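PDB 2PLJ: lysine/ornithine decarboxylase from Vibrio vulnificus, which catalyses the decarboxylation of both lysine and ornithine, giving cadaverine and putrescine, with pyridoxal phosphate as cofactor. Local coordinates for residues A[158-163]-A[202-207]; A[145-150]-A[165-170]; A[318-323]-A[352-357]. One frame throughout, in Å; residues are numbered along the deposited sequence.

Contact 1: A[158-163]-A[202-207]; sequences KFKAYR and KEWNIR
Arg163 and Trp204 meet through a bend in the arginine. Its CG lies between the backbone N and the carbonyl carbon (chi1 62°), and the chain turns again at chi3 (52°). This brings the guanidinium side-on to the Trp204 carbonyl. Arg163 NE donates to Trp204 O at 2.7 Å and Arg163 NH2 to the same Trp204 O at 2.8 Å. The oxygen lies close to the guanidinium plane, but neither N-H points straight at it. Two donors on one carbonyl fix the rotation of the group, and Lys160 O lies above one face, toward its edge.

Lys160 reaches Trp204 with a chain that is extended beyond CG. Its CE rests over the indole, 3.3 Å from Trp204 CD2, and makes a CH-pi contact with the six-membered ring. Lys160 NZ lies 4.1 Å from the centroid of the Trp204 five-membered ring, a cation-pi contact over the same face. Deeper in, Ile206 CD1 packs on Phe159 CB at 4.2 Å. Leu156 of helix 153-157 touches both Trp204 and Ile206. Two waters join Arg163 O to the other segment, one at Arg207 N and one at Asn205 O.

The carbonyl gripped by Arg163 belongs to a helix end. Asn205, with positive phi, is the C-prime residue of a Schellman motif that closes helix 191-203 just before strand 207-212 of the beta/alpha barrel.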
ATOM      1  N   LYS A 158      -1.852 -25.793 -18.416  1.00 13.83           N
ATOM      2  CA  LYS A 158      -1.478 -24.563 -19.115  1.00 13.46           C
ATOM      3  C   LYS A 158      -0.200 -24.721 -19.942  1.00 14.08           C
ATOM      4  O   LYS A 158       0.074 -23.889 -20.818  1.00 14.46           O
ATOM      5  CB  LYS A 158      -1.299 -23.402 -18.119  1.00 12.67           C
ATOM      6  CG  LYS A 158      -2.547 -23.156 -17.314  1.00 12.16           C
ATOM      7  CD  LYS A 158      -2.403 -21.869 -16.498  1.00 12.56           C
ATOM      8  CE  LYS A 158      -3.648 -21.670 -15.628  1.00 15.95           C
ATOM      9  NZ  LYS A 158      -3.377 -20.630 -14.579  1.00 13.70           N
ATOM     10  N   PHE A 159       0.592 -25.747 -19.621  1.00 13.62           N
ATOM     11  CA  PHE A 159       1.892 -25.969 -20.276  1.00 14.16           C
ATOM     12  C   PHE A 159       1.881 -26.970 -21.433  1.00 14.13           C
ATOM     13  O   PHE A 159       2.915 -27.192 -22.092  1.00 14.05           O
ATOM     14  CB  PHE A 159       2.978 -26.327 -19.245  1.00 13.61           C
ATOM     15  CG  PHE A 159       3.398 -25.134 -18.437  1.00 15.04           C
ATOM     16  CD1 PHE A 159       4.270 -24.204 -18.990  1.00 13.02           C
ATOM     17  CD2 PHE A 159       2.818 -24.891 -17.179  1.00 14.82           C
ATOM     18  CE1 PHE A 159       4.627 -23.044 -18.269  1.00 16.39           C
ATOM     19  CE2 PHE A 159       3.148 -23.757 -16.448  1.00 16.30           C
ATOM     20  CZ  PHE A 159       4.060 -22.826 -16.986  1.00 15.76           C
ATOM     21  N   LYS A 160       0.724 -27.571 -21.684  1.00 15.10           N
ATOM     22  CA  LYS A 160       0.618 -28.489 -22.834  1.00 14.97           C
ATOM     23  C   LYS A 160       1.038 -27.785 -24.126  1.00 15.69           C
ATOM     24  O   LYS A 160       1.790 -28.336 -24.957  1.00 15.36           O
ATOM     25  CB  LYS A 160      -0.809 -29.019 -22.955  1.00 15.46           C
ATOM     26  CG  LYS A 160      -1.176 -30.044 -21.887  1.00 16.62           C
ATOM     27  CD  LYS A 160      -2.611 -30.494 -22.122  1.00 20.28           C
ATOM     28  CE  LYS A 160      -2.977 -31.705 -21.307  1.00 22.19           C
ATOM     29  NZ  LYS A 160      -4.268 -32.312 -21.804  1.00 24.92           N
ATOM     30  N   ALA A 161       0.539 -26.562 -24.294  1.00 16.06           N
ATOM     31  CA  ALA A 161       0.787 -25.789 -25.504  1.00 17.31           C
ATOM     32  C   ALA A 161       2.264 -25.360 -25.600  1.00 17.23           C
ATOM     33  O   ALA A 161       2.716 -24.928 -26.658  1.00 18.87           O
ATOM     34  CB  ALA A 161      -0.153 -24.574 -25.537  1.00 17.41           C
ATOM     35  N   TYR A 162       3.004 -25.501 -24.494  1.00 16.61           N
ATOM     36  CA  TYR A 162       4.405 -25.059 -24.400  1.00 16.70           C
ATOM     37  C   TYR A 162       5.373 -26.198 -24.080  1.00 16.72           C
ATOM     38  O   TYR A 162       6.512 -25.944 -23.673  1.00 16.06           O
ATOM     39  CB  TYR A 162       4.533 -23.920 -23.362  1.00 15.85           C
ATOM     40  CG  TYR A 162       3.584 -22.799 -23.673  1.00 16.71           C
ATOM     41  CD1 TYR A 162       2.414 -22.626 -22.927  1.00 15.70           C
ATOM     42  CD2 TYR A 162       3.817 -21.947 -24.755  1.00 16.74           C
ATOM     43  CE1 TYR A 162       1.496 -21.597 -23.239  1.00 18.33           C
ATOM     44  CE2 TYR A 162       2.925 -20.910 -25.070  1.00 18.42           C
ATOM     45  CZ  TYR A 162       1.767 -20.751 -24.321  1.00 17.03           C
ATOM     46  OH  TYR A 162       0.894 -19.757 -24.674  1.00 19.10           O
ATOM     47  N   ARG A 163       4.926 -27.440 -24.290  1.00 16.87           N
ATOM     48  CA  ARG A 163       5.672 -28.602 -23.792  1.00 17.74           C
ATOM     49  C   ARG A 163       7.081 -28.741 -24.372  1.00 18.52           C
ATOM     50  O   ARG A 163       7.960 -29.332 -23.750  1.00 19.56           O
ATOM     51  CB  ARG A 163       4.901 -29.890 -24.042  1.00 18.12           C
ATOM     52  CG  ARG A 163       4.662 -30.157 -25.516  1.00 17.31           C
ATOM     53  CD  ARG A 163       4.323 -31.619 -25.754  1.00 22.81           C
ATOM     54  NE  ARG A 163       3.227 -32.063 -24.892  1.00 24.42           N
ATOM     55  CZ  ARG A 163       1.936 -31.924 -25.188  1.00 27.20           C
ATOM     56  NH1 ARG A 163       1.567 -31.349 -26.335  1.00 26.48           N
ATOM     57  NH2 ARG A 163       1.011 -32.376 -24.343  1.00 29.03           N
ATOM     58  N   LYS A 202       4.615 -36.597 -17.230  1.00 16.84           N
ATOM     59  CA  LYS A 202       5.200 -37.615 -18.122  1.00 18.18           C
ATOM     60  C   LYS A 202       4.200 -38.023 -19.221  1.00 18.58           C
ATOM     61  O   LYS A 202       4.563 -38.096 -20.402  1.00 18.25           O
ATOM     62  CB  LYS A 202       5.682 -38.853 -17.363  1.00 18.61           C
ATOM     63  CG  LYS A 202       6.443 -39.823 -18.293  1.00 20.69           C
ATOM     64  CD  LYS A 202       6.714 -41.155 -17.645  1.00 27.57           C
ATOM     65  CE  LYS A 202       7.526 -42.061 -18.573  1.00 29.51           C
ATOM     66  NZ  LYS A 202       8.287 -43.082 -17.786  1.00 32.91           N
ATOM     67  N   GLU A 203       2.948 -38.252 -18.819  1.00 19.36           N
ATOM     68  CA  GLU A 203       1.874 -38.605 -19.751  1.00 21.06           C
ATOM     69  C   GLU A 203       1.733 -37.520 -20.812  1.00 19.71           C
ATOM     70  O   GLU A 203       1.595 -37.829 -22.001  1.00 20.13           O
ATOM     71  CB  GLU A 203       0.546 -38.787 -19.010  1.00 21.09           C
ATOM     72  CG  GLU A 203       0.471 -40.070 -18.184  1.00 24.75           C
ATOM     73  CD  GLU A 203      -0.666 -40.084 -17.148  1.00 25.38           C
ATOM     74  OE1 GLU A 203      -1.523 -39.166 -17.149  1.00 30.77           O
ATOM     75  OE2 GLU A 203      -0.699 -41.033 -16.326  1.00 31.71           O
ATOM     76  N   TRP A 204       1.829 -36.263 -20.378  1.00 18.40           N
ATOM     77  CA  TRP A 204       1.641 -35.102 -21.253  1.00 17.53           C
ATOM     78  C   TRP A 204       2.920 -34.638 -21.961  1.00 16.77           C
ATOM     79  O   TRP A 204       2.910 -33.620 -22.648  1.00 16.52           O
ATOM     80  CB  TRP A 204       0.992 -33.937 -20.476  1.00 17.89           C
ATOM     81  CG  TRP A 204      -0.413 -34.230 -20.001  1.00 17.52           C
ATOM     82  CD1 TRP A 204      -1.214 -35.301 -20.352  1.00 18.64           C
ATOM     83  CD2 TRP A 204      -1.185 -33.434 -19.096  1.00 17.79           C
ATOM     84  NE1 TRP A 204      -2.432 -35.205 -19.717  1.00 17.80           N
ATOM     85  CE2 TRP A 204      -2.443 -34.064 -18.948  1.00 18.02           C
ATOM     86  CE3 TRP A 204      -0.945 -32.227 -18.422  1.00 16.20           C
ATOM     87  CZ2 TRP A 204      -3.457 -33.533 -18.126  1.00 18.94           C
ATOM     88  CZ3 TRP A 204      -1.948 -31.701 -17.598  1.00 17.06           C
ATOM     89  CH2 TRP A 204      -3.193 -32.357 -17.460  1.00 17.61           C
ATOM     90  N   ASN A 205       3.999 -35.410 -21.823  1.00 16.43           N
ATOM     91  CA  ASN A 205       5.326 -35.045 -22.349  1.00 16.63           C
ATOM     92  C   ASN A 205       5.791 -33.631 -21.962  1.00 16.39           C
ATOM     93  O   ASN A 205       6.274 -32.866 -22.803  1.00 16.71           O
ATOM     94  CB  ASN A 205       5.394 -35.250 -23.866  1.00 17.56           C
ATOM     95  CG  ASN A 205       5.175 -36.678 -24.257  1.00 20.55           C
ATOM     96  OD1 ASN A 205       5.747 -37.590 -23.650  1.00 25.01           O
ATOM     97  ND2 ASN A 205       4.352 -36.898 -25.277  1.00 23.08           N
ATOM     98  N   ILE A 206       5.632 -33.310 -20.681  1.00 15.12           N
ATOM     99  CA  ILE A 206       6.081 -32.015 -20.121  1.00 15.03           C
ATOM    100  C   ILE A 206       7.231 -32.319 -19.178  1.00 14.88           C
ATOM    101  O   ILE A 206       7.087 -33.152 -18.289  1.00 14.72           O
ATOM    102  CB  ILE A 206       4.948 -31.264 -19.375  1.00 14.35           C
ATOM    103  CG1 ILE A 206       3.794 -30.937 -20.342  1.00 14.55           C
ATOM    104  CG2 ILE A 206       5.525 -30.010 -18.608  1.00 16.02           C
ATOM    105  CD1 ILE A 206       2.484 -30.494 -19.633  1.00 13.85           C
ATOM    106  N   ARG A 207       8.374 -31.662 -19.398  1.00 15.46           N
ATOM    107  CA  ARG A 207       9.581 -31.903 -18.609  1.00 16.55           C
ATOM    108  C   ARG A 207       9.453 -31.330 -17.200  1.00 16.39           C
ATOM    109  O   ARG A 207       9.057 -30.169 -17.024  1.00 15.40           O
ATOM    110  CB  ARG A 207      10.797 -31.282 -19.303  1.00 16.79           C
ATOM    111  CG  ARG A 207      12.081 -31.305 -18.452  1.00 20.47           C
ATOM    112  CD  ARG A 207      13.340 -30.908 -19.236  1.00 21.08           C
ATOM    113  NE  ARG A 207      14.439 -30.589 -18.317  1.00 26.50           N
ATOM    114  CZ  ARG A 207      15.203 -31.502 -17.714  1.00 29.69           C
ATOM    115  NH1 ARG A 207      15.007 -32.800 -17.946  1.00 30.84           N
ATOM    116  NH2 ARG A 207      16.165 -31.118 -16.880  1.00 30.82           N
TER
HETATM  117  O   HOH W   1       8.231 -29.569 -21.148  1.00 28.63           O
HETATM  118  O   HOH W   2       9.051 -32.358 -23.413  1.00 47.10           O

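Contact 2: A[145-150]-A[165-170]; sequences CNVFVV and DVELLV
Phe148 and Leu168 pair in the tightly packed part of this contact, where strands 147-150 and 167-171 run parallel as neighbours in the barrel. Leu168 CD2 packs on Phe148 CB at 3.8 Å, and Leu168 CD1 reaches Val150 CG1. Val166 CG1 comes obliquely to the Phe148 ring, 3.8 Å from Phe148 CE2, and the two side chains cross at about a right angle. Leu141 of helix 134-143 and Phe159 cover this side. The other face carries Val147, Val149 and Leu169, with Val147 CG1 4.0 Å from Leu169 CD1. Between the faces runs the backbone ladder. Leu169 N donates to Phe148 O at 2.8 Å, and Val150 N to Leu169 O at 2.9 Å.

Looser is the polar edge of Asn146, Asp165 and the end of Glu167, though the ladder persists there in Glu167 N to Asn146 O. Asn146 CB lies 3.2 Å from Asp165 O. A short water link joins Asn146 OD1 to Glu167 OE2. Glu167 has CG between the backbone N and the carbonyl carbon (chi1 53°), and its extended chain brings OE2 to 3.5 Å from Val147 CG2. A magnesium ion lies about 4 Å from the Asn146 side chain.

On the face of Val147 and Leu169 the apolar packing gives way to the Glu167 carboxylate at one end. Glu167 OE1 forms a salt bridge with Arg207 NE, and OE2 with Lys209 NZ. These two basic partners probably favour its ionised form.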
ATOM      1  N   CYS A 145      13.082 -16.939 -20.658  1.00 15.47           N
ATOM      2  CA  CYS A 145      12.924 -17.643 -19.398  1.00 16.29           C
ATOM      3  C   CYS A 145      12.027 -18.851 -19.646  1.00 17.29           C
ATOM      4  O   CYS A 145      10.863 -18.686 -20.063  1.00 17.86           O
ATOM      5  CB  CYS A 145      12.326 -16.716 -18.327  1.00 16.59           C
ATOM      6  SG  CYS A 145      12.137 -17.561 -16.747  1.00 19.19           S
ATOM      7  N   ASN A 146      12.552 -20.038 -19.371  1.00 16.31           N
ATOM      8  CA  ASN A 146      11.832 -21.281 -19.685  1.00 18.00           C
ATOM      9  C   ASN A 146      11.628 -22.229 -18.496  1.00 17.57           C
ATOM     10  O   ASN A 146      11.244 -23.397 -18.676  1.00 18.01           O
ATOM     11  CB  ASN A 146      12.516 -22.011 -20.851  1.00 19.54           C
ATOM     12  CG  ASN A 146      13.985 -22.307 -20.584  1.00 20.93           C
ATOM     13  OD1 ASN A 146      14.410 -22.438 -19.441  1.00 23.03           O
ATOM     14  ND2 ASN A 146      14.774 -22.412 -21.657  1.00 29.21           N
ATOM     15  N   VAL A 147      11.922 -21.733 -17.285  1.00 16.09           N
ATOM     16  CA  VAL A 147      11.695 -22.495 -16.064  1.00 15.15           C
ATOM     17  C   VAL A 147      10.502 -21.842 -15.344  1.00 14.78           C
ATOM     18  O   VAL A 147      10.509 -20.612 -15.088  1.00 14.34           O
ATOM     19  CB  VAL A 147      12.925 -22.481 -15.107  1.00 15.94           C
ATOM     20  CG1 VAL A 147      12.626 -23.284 -13.795  1.00 15.53           C
ATOM     21  CG2 VAL A 147      14.175 -23.072 -15.795  1.00 15.79           C
ATOM     22  N   PHE A 148       9.493 -22.657 -15.019  1.00 13.77           N
ATOM     23  CA  PHE A 148       8.262 -22.162 -14.379  1.00 13.36           C
ATOM     24  C   PHE A 148       7.911 -23.097 -13.234  1.00 13.65           C
ATOM     25  O   PHE A 148       8.440 -24.216 -13.162  1.00 13.79           O
ATOM     26  CB  PHE A 148       7.092 -22.124 -15.358  1.00 13.79           C
ATOM     27  CG  PHE A 148       7.295 -21.150 -16.487  1.00 14.26           C
ATOM     28  CD1 PHE A 148       6.914 -19.802 -16.333  1.00 14.42           C
ATOM     29  CD2 PHE A 148       7.895 -21.566 -17.681  1.00 15.47           C
ATOM     30  CE1 PHE A 148       7.128 -18.871 -17.344  1.00 14.18           C
ATOM     31  CE2 PHE A 148       8.102 -20.660 -18.716  1.00 16.10           C
ATOM     32  CZ  PHE A 148       7.734 -19.305 -18.558  1.00 15.02           C
ATOM     33  N   VAL A 149       7.001 -22.641 -12.374  1.00 13.56           N
ATOM     34  CA  VAL A 149       6.574 -23.436 -11.225  1.00 14.20           C
ATOM     35  C   VAL A 149       5.118 -23.840 -11.411  1.00 14.27           C
ATOM     36  O   VAL A 149       4.293 -23.027 -11.891  1.00 14.35           O
ATOM     37  CB  VAL A 149       6.703 -22.591  -9.905  1.00 14.14           C
ATOM     38  CG1 VAL A 149       5.859 -23.215  -8.744  1.00 15.33           C
ATOM     39  CG2 VAL A 149       8.181 -22.369  -9.512  1.00 16.20           C
ATOM     40  N   VAL A 150       4.790 -25.066 -11.010  1.00 13.85           N
ATOM     41  CA  VAL A 150       3.397 -25.486 -10.878  1.00 14.44           C
ATOM     42  C   VAL A 150       3.183 -26.120  -9.521  1.00 13.55           C
ATOM     43  O   VAL A 150       4.108 -26.713  -8.965  1.00 14.43           O
ATOM     44  CB  VAL A 150       2.950 -26.440 -12.011  1.00 15.22           C
ATOM     45  CG1 VAL A 150       3.086 -25.736 -13.368  1.00 17.09           C
ATOM     46  CG2 VAL A 150       3.736 -27.765 -11.978  1.00 14.69           C
ATOM     47  N   ASP A 165       9.065 -26.278 -24.867  1.00 20.00           N
ATOM     48  CA  ASP A 165       9.780 -25.050 -24.562  1.00 20.00           C
ATOM     49  C   ASP A 165      10.159 -24.868 -23.091  1.00 20.00           C
ATOM     50  O   ASP A 165      10.969 -24.057 -22.785  1.00 20.93           O
ATOM     51  CB  ASP A 165       8.991 -23.836 -25.000  1.00 20.00           C
ATOM     52  CG  ASP A 165       8.637 -23.854 -26.458  1.00 20.00           C
ATOM     53  OD1 ASP A 165       9.455 -24.331 -27.237  1.00 20.00           O
ATOM     54  OD2 ASP A 165       7.527 -23.394 -26.790  1.00 20.00           O
ATOM     55  N   VAL A 166       9.520 -25.605 -22.219  1.00 16.96           N
ATOM     56  CA  VAL A 166       9.607 -25.354 -20.780  1.00 16.02           C
ATOM     57  C   VAL A 166      10.159 -26.541 -19.969  1.00 16.27           C
ATOM     58  O   VAL A 166      10.083 -27.704 -20.403  1.00 15.27           O
ATOM     59  CB  VAL A 166       8.205 -24.959 -20.188  1.00 16.65           C
ATOM     60  CG1 VAL A 166       7.618 -23.724 -20.917  1.00 18.01           C
ATOM     61  CG2 VAL A 166       7.247 -26.150 -20.200  1.00 16.87           C
ATOM     62  N   GLU A 167      10.691 -26.239 -18.784  1.00 14.95           N
ATOM     63  CA  GLU A 167      10.886 -27.268 -17.761  1.00 16.23           C
ATOM     64  C   GLU A 167      10.320 -26.716 -16.452  1.00 14.81           C
ATOM     65  O   GLU A 167      10.444 -25.528 -16.174  1.00 14.43           O
ATOM     66  CB  GLU A 167      12.352 -27.679 -17.603  1.00 16.78           C
ATOM     67  CG  GLU A 167      13.312 -26.518 -17.356  1.00 17.87           C
ATOM     68  CD  GLU A 167      14.785 -26.940 -17.256  1.00 20.08           C
ATOM     69  OE1 GLU A 167      15.088 -28.140 -17.422  1.00 24.05           O
ATOM     70  OE2 GLU A 167      15.638 -26.056 -17.033  1.00 23.98           O
ATOM     71  N   LEU A 168       9.672 -27.576 -15.680  1.00 13.37           N
ATOM     72  CA  LEU A 168       8.879 -27.103 -14.533  1.00 13.31           C
ATOM     73  C   LEU A 168       9.456 -27.543 -13.180  1.00 13.24           C
ATOM     74  O   LEU A 168       9.945 -28.681 -13.026  1.00 13.87           O
ATOM     75  CB  LEU A 168       7.448 -27.656 -14.654  1.00 12.80           C
ATOM     76  CG  LEU A 168       6.699 -27.332 -15.960  1.00 13.36           C
ATOM     77  CD1 LEU A 168       5.326 -27.947 -15.904  1.00 14.01           C
ATOM     78  CD2 LEU A 168       6.635 -25.807 -16.148  1.00 14.44           C
ATOM     79  N   LEU A 169       9.356 -26.649 -12.200  1.00 12.47           N
ATOM     80  CA  LEU A 169       9.585 -26.993 -10.797  1.00 11.73           C
ATOM     81  C   LEU A 169       8.220 -27.222 -10.166  1.00 12.56           C
ATOM     82  O   LEU A 169       7.305 -26.390 -10.338  1.00 14.79           O
ATOM     83  CB  LEU A 169      10.314 -25.857 -10.058  1.00 12.18           C
ATOM     84  CG  LEU A 169      11.761 -25.598 -10.499  1.00 12.54           C
ATOM     85  CD1 LEU A 169      12.258 -24.224  -9.967  1.00 15.25           C
ATOM     86  CD2 LEU A 169      12.680 -26.736 -10.065  1.00 14.34           C
ATOM     87  N   VAL A 170       8.082 -28.318  -9.418  1.00 12.92           N
ATOM     88  CA  VAL A 170       6.825 -28.611  -8.727  1.00 12.51           C
ATOM     89  C   VAL A 170       6.974 -28.139  -7.291  1.00 12.92           C
ATOM     90  O   VAL A 170       7.877 -28.588  -6.593  1.00 13.13           O
ATOM     91  CB  VAL A 170       6.467 -30.132  -8.743  1.00 12.37           C
ATOM     92  CG1 VAL A 170       5.128 -30.324  -8.045  1.00 12.48           C
ATOM     93  CG2 VAL A 170       6.406 -30.634 -10.192  1.00 14.08           C
TER
HETATM   94  O   HOH W   3      16.150 -24.035 -18.606  1.00 26.52           O

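Contact 3: A[318-323]-A[352-357]; sequences YYLDDG and SVLSGP
Tyr318 and Leu354 stand side by side on one face of two parallel strands, 315-320 and 349-355, in the mixed sheet of the beta-barrel domain, apart from the beta/alpha barrel. Leu354 CD2 fits beside Tyr318, 4.0 Å from Tyr318 CB, and lies 4.2 Å from Leu320 CD1. The Tyr318 ring leans toward Ser352, whose OG is 3.7 Å from Tyr318 CE2. With CG beside its own backbone N (chi1 -59°), the ring extends back along the neighbouring strand. Three nearly straight backbone bonds hold the register: Tyr318 N to Val353 O, Ser355 N to Tyr318 O, and Leu320 N to Ser355 O at 2.8 Å.

Beyond the strands the two segments draw together at Gly323 and Gly356, whose CA atoms are 3.9 Å apart. The Pro357 ring lies against the backbone of Leu320 to Asp322. Pro357 CB lies 3.2 Å from Leu320 O, and Pro357 CD is 3.4 Å from Asp322 C.

Polar groups hold the next shell. A water joins Tyr318 OH to Ser352 OG, donating to the serine. Tyr318 OH also accepts a hydrogen bond from Leu374 N, and Ser352 OG donates one to Ile350 O. Leu371 of strand 369-372 packs on Tyr318, Ser352 and Leu354.

The contact is also part of the dimer interface. The Tyr319 ring meets Phe187 of the second subunit almost in parallel, and Tyr319 OH forms a hydrogen bond with Lys186 O of that subunit.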
ATOM      1  N   TYR A 318       5.133  14.110  16.182  1.00 13.68           N
ATOM      2  CA  TYR A 318       5.835  14.591  14.993  1.00 13.97           C
ATOM      3  C   TYR A 318       5.174  14.021  13.732  1.00 14.95           C
ATOM      4  O   TYR A 318       4.938  12.816  13.651  1.00 15.59           O
ATOM      5  CB  TYR A 318       7.312  14.183  15.020  1.00 14.91           C
ATOM      6  CG  TYR A 318       8.049  14.719  16.236  1.00 15.40           C
ATOM      7  CD1 TYR A 318       8.289  16.091  16.368  1.00 14.84           C
ATOM      8  CD2 TYR A 318       8.483  13.860  17.260  1.00 14.02           C
ATOM      9  CE1 TYR A 318       8.970  16.616  17.470  1.00 14.52           C
ATOM     10  CE2 TYR A 318       9.159  14.372  18.391  1.00 14.84           C
ATOM     11  CZ  TYR A 318       9.403  15.754  18.477  1.00 15.24           C
ATOM     12  OH  TYR A 318      10.050  16.286  19.572  1.00 16.04           O
ATOM     13  N   TYR A 319       4.910  14.881  12.755  1.00 12.95           N
ATOM     14  CA  TYR A 319       4.241  14.481  11.528  1.00 13.86           C
ATOM     15  C   TYR A 319       5.326  14.491  10.457  1.00 14.64           C
ATOM     16  O   TYR A 319       5.829  15.556  10.094  1.00 14.68           O
ATOM     17  CB  TYR A 319       3.116  15.445  11.189  1.00 14.31           C
ATOM     18  CG  TYR A 319       2.081  15.539  12.286  1.00 13.50           C
ATOM     19  CD1 TYR A 319       0.946  14.727  12.287  1.00 16.72           C
ATOM     20  CD2 TYR A 319       2.243  16.441  13.361  1.00 15.58           C
ATOM     21  CE1 TYR A 319      -0.009  14.807  13.309  1.00 16.64           C
ATOM     22  CE2 TYR A 319       1.317  16.517  14.382  1.00 15.98           C
ATOM     23  CZ  TYR A 319       0.189  15.705  14.375  1.00 16.10           C
ATOM     24  OH  TYR A 319      -0.712  15.834  15.409  1.00 14.97           O
ATOM     25  N   LEU A 320       5.689  13.297   9.989  1.00 13.76           N
ATOM     26  CA  LEU A 320       6.792  13.146   9.033  1.00 13.97           C
ATOM     27  C   LEU A 320       6.327  13.192   7.584  1.00 14.27           C
ATOM     28  O   LEU A 320       5.126  13.041   7.319  1.00 15.01           O
ATOM     29  CB  LEU A 320       7.548  11.818   9.290  1.00 14.35           C
ATOM     30  CG  LEU A 320       7.981  11.559  10.743  1.00 15.89           C
ATOM     31  CD1 LEU A 320       8.715  10.238  10.856  1.00 18.91           C
ATOM     32  CD2 LEU A 320       8.848  12.695  11.313  1.00 15.33           C
ATOM     33  N   ASP A 321       7.279  13.346   6.659  1.00 14.13           N
ATOM     34  CA  ASP A 321       6.987  13.322   5.220  1.00 14.33           C
ATOM     35  C   ASP A 321       7.030  11.910   4.587  1.00 15.22           C
ATOM     36  O   ASP A 321       7.002  11.770   3.358  1.00 15.35           O
ATOM     37  CB  ASP A 321       7.892  14.311   4.443  1.00 16.03           C
ATOM     38  CG  ASP A 321       9.371  14.117   4.731  1.00 17.16           C
ATOM     39  OD1 ASP A 321       9.738  13.076   5.302  1.00 16.73           O
ATOM     40  OD2 ASP A 321      10.178  15.037   4.388  1.00 20.47           O
ATOM     41  N   ASP A 322       7.104  10.884   5.430  1.00 15.06           N
ATOM     42  CA  ASP A 322       7.024   9.482   4.958  1.00 14.67           C
ATOM     43  C   ASP A 322       6.265   8.697   6.032  1.00 15.29           C
ATOM     44  O   ASP A 322       6.255   9.075   7.217  1.00 14.48           O
ATOM     45  CB  ASP A 322       8.435   8.913   4.761  1.00 14.31           C
ATOM     46  CG  ASP A 322       8.489   7.773   3.699  1.00 17.89           C
ATOM     47  OD1 ASP A 322       7.411   7.320   3.190  1.00 17.77           O
ATOM     48  OD2 ASP A 322       9.618   7.396   3.339  1.00 16.83           O
ATOM     49  N   GLY A 323       5.579   7.631   5.627  1.00 14.67           N
ATOM     50  CA  GLY A 323       4.822   6.846   6.593  1.00 14.43           C
ATOM     51  C   GLY A 323       4.258   5.562   6.003  1.00 13.98           C
ATOM     52  O   GLY A 323       4.835   5.019   5.064  1.00 15.10           O
ATOM     53  N   SER A 352       7.052  10.445  22.694  1.00 16.26           N
ATOM     54  CA  SER A 352       6.722  10.988  21.383  1.00 15.78           C
ATOM     55  C   SER A 352       5.940   9.997  20.549  1.00 16.20           C
ATOM     56  O   SER A 352       5.896   8.802  20.859  1.00 17.36           O
ATOM     57  CB  SER A 352       8.003  11.391  20.643  1.00 16.29           C
ATOM     58  OG  SER A 352       8.793  12.265  21.441  1.00 15.29           O
ATOM     59  N   VAL A 353       5.329  10.517  19.493  1.00 15.36           N
ATOM     60  CA  VAL A 353       4.638   9.716  18.486  1.00 15.37           C
ATOM     61  C   VAL A 353       5.175  10.163  17.133  1.00 15.42           C
ATOM     62  O   VAL A 353       5.284  11.364  16.858  1.00 14.54           O
ATOM     63  CB  VAL A 353       3.106   9.948  18.526  1.00 15.50           C
ATOM     64  CG1 VAL A 353       2.404   9.167  17.431  1.00 18.48           C
ATOM     65  CG2 VAL A 353       2.525   9.619  19.902  1.00 15.28           C
ATOM     66  N   LEU A 354       5.506   9.184  16.295  1.00 14.45           N
ATOM     67  CA  LEU A 354       5.919   9.457  14.924  1.00 14.78           C
ATOM     68  C   LEU A 354       4.777   9.086  14.003  1.00 15.79           C
ATOM     69  O   LEU A 354       4.426   7.894  13.870  1.00 15.40           O
ATOM     70  CB  LEU A 354       7.197   8.677  14.557  1.00 15.40           C
ATOM     71  CG  LEU A 354       8.481   9.069  15.306  1.00 15.94           C
ATOM     72  CD1 LEU A 354       9.609   8.123  14.906  1.00 16.57           C
ATOM     73  CD2 LEU A 354       8.884  10.557  15.034  1.00 18.33           C
ATOM     74  N   SER A 355       4.208  10.119  13.358  1.00 15.98           N
ATOM     75  CA  SER A 355       3.073   9.993  12.454  1.00 15.63           C
ATOM     76  C   SER A 355       3.549  10.149  11.007  1.00 14.92           C
ATOM     77  O   SER A 355       4.505  10.880  10.749  1.00 14.75           O
ATOM     78  CB  SER A 355       2.070  11.140  12.742  1.00 16.96           C
ATOM     79  OG  SER A 355       1.126  11.215  11.687  1.00 20.67           O
ATOM     80  N   GLY A 356       2.867   9.511  10.057  1.00 15.04           N
ATOM     81  CA  GLY A 356       3.162   9.748   8.646  1.00 14.31           C
ATOM     82  C   GLY A 356       2.483  11.026   8.131  1.00 14.86           C
ATOM     83  O   GLY A 356       1.785  11.756   8.910  1.00 15.02           O
ATOM     84  N   PRO A 357       2.665  11.313   6.842  1.00 15.35           N
ATOM     85  CA  PRO A 357       2.155  12.575   6.268  1.00 16.36           C
ATOM     86  C   PRO A 357       0.670  12.586   5.895  1.00 17.44           C
ATOM     87  O   PRO A 357       0.087  13.666   5.736  1.00 19.15           O
ATOM     88  CB  PRO A 357       2.997  12.739   5.001  1.00 16.42           C
ATOM     89  CG  PRO A 357       3.259  11.323   4.566  1.00 17.03           C
ATOM     90  CD  PRO A 357       3.442  10.532   5.849  1.00 15.98           C
TER
HETATM   91  O   HOH W   4      10.490  14.609  21.418  1.00 22.85           O

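Contacts 1 and 2 are neighbours on the beta/alpha barrel, with centres 10 Å apart. They touch directly: Arg207 NE forms a salt bridge with Glu167 OE1 at 2.7 Å, Ile206 CG2 packs on Leu168 CD1 at 3.4 Å, and Phe159 CZ packs on Phe148 CB at 3.5 Å. Along the sequence the two contacts are interleaved. Contact 3 lies far off, across the chain's centre, 53 Å from contact 1 and 45 Å from contact 2 between centres. The Val149 side chain of contact 2 is about 7 Å from a bound pyridoxyl-putrescine adduct. The Tyr319 side chain of contact 3 is about 11 Å from a bound adduct, not necessarily the same copy.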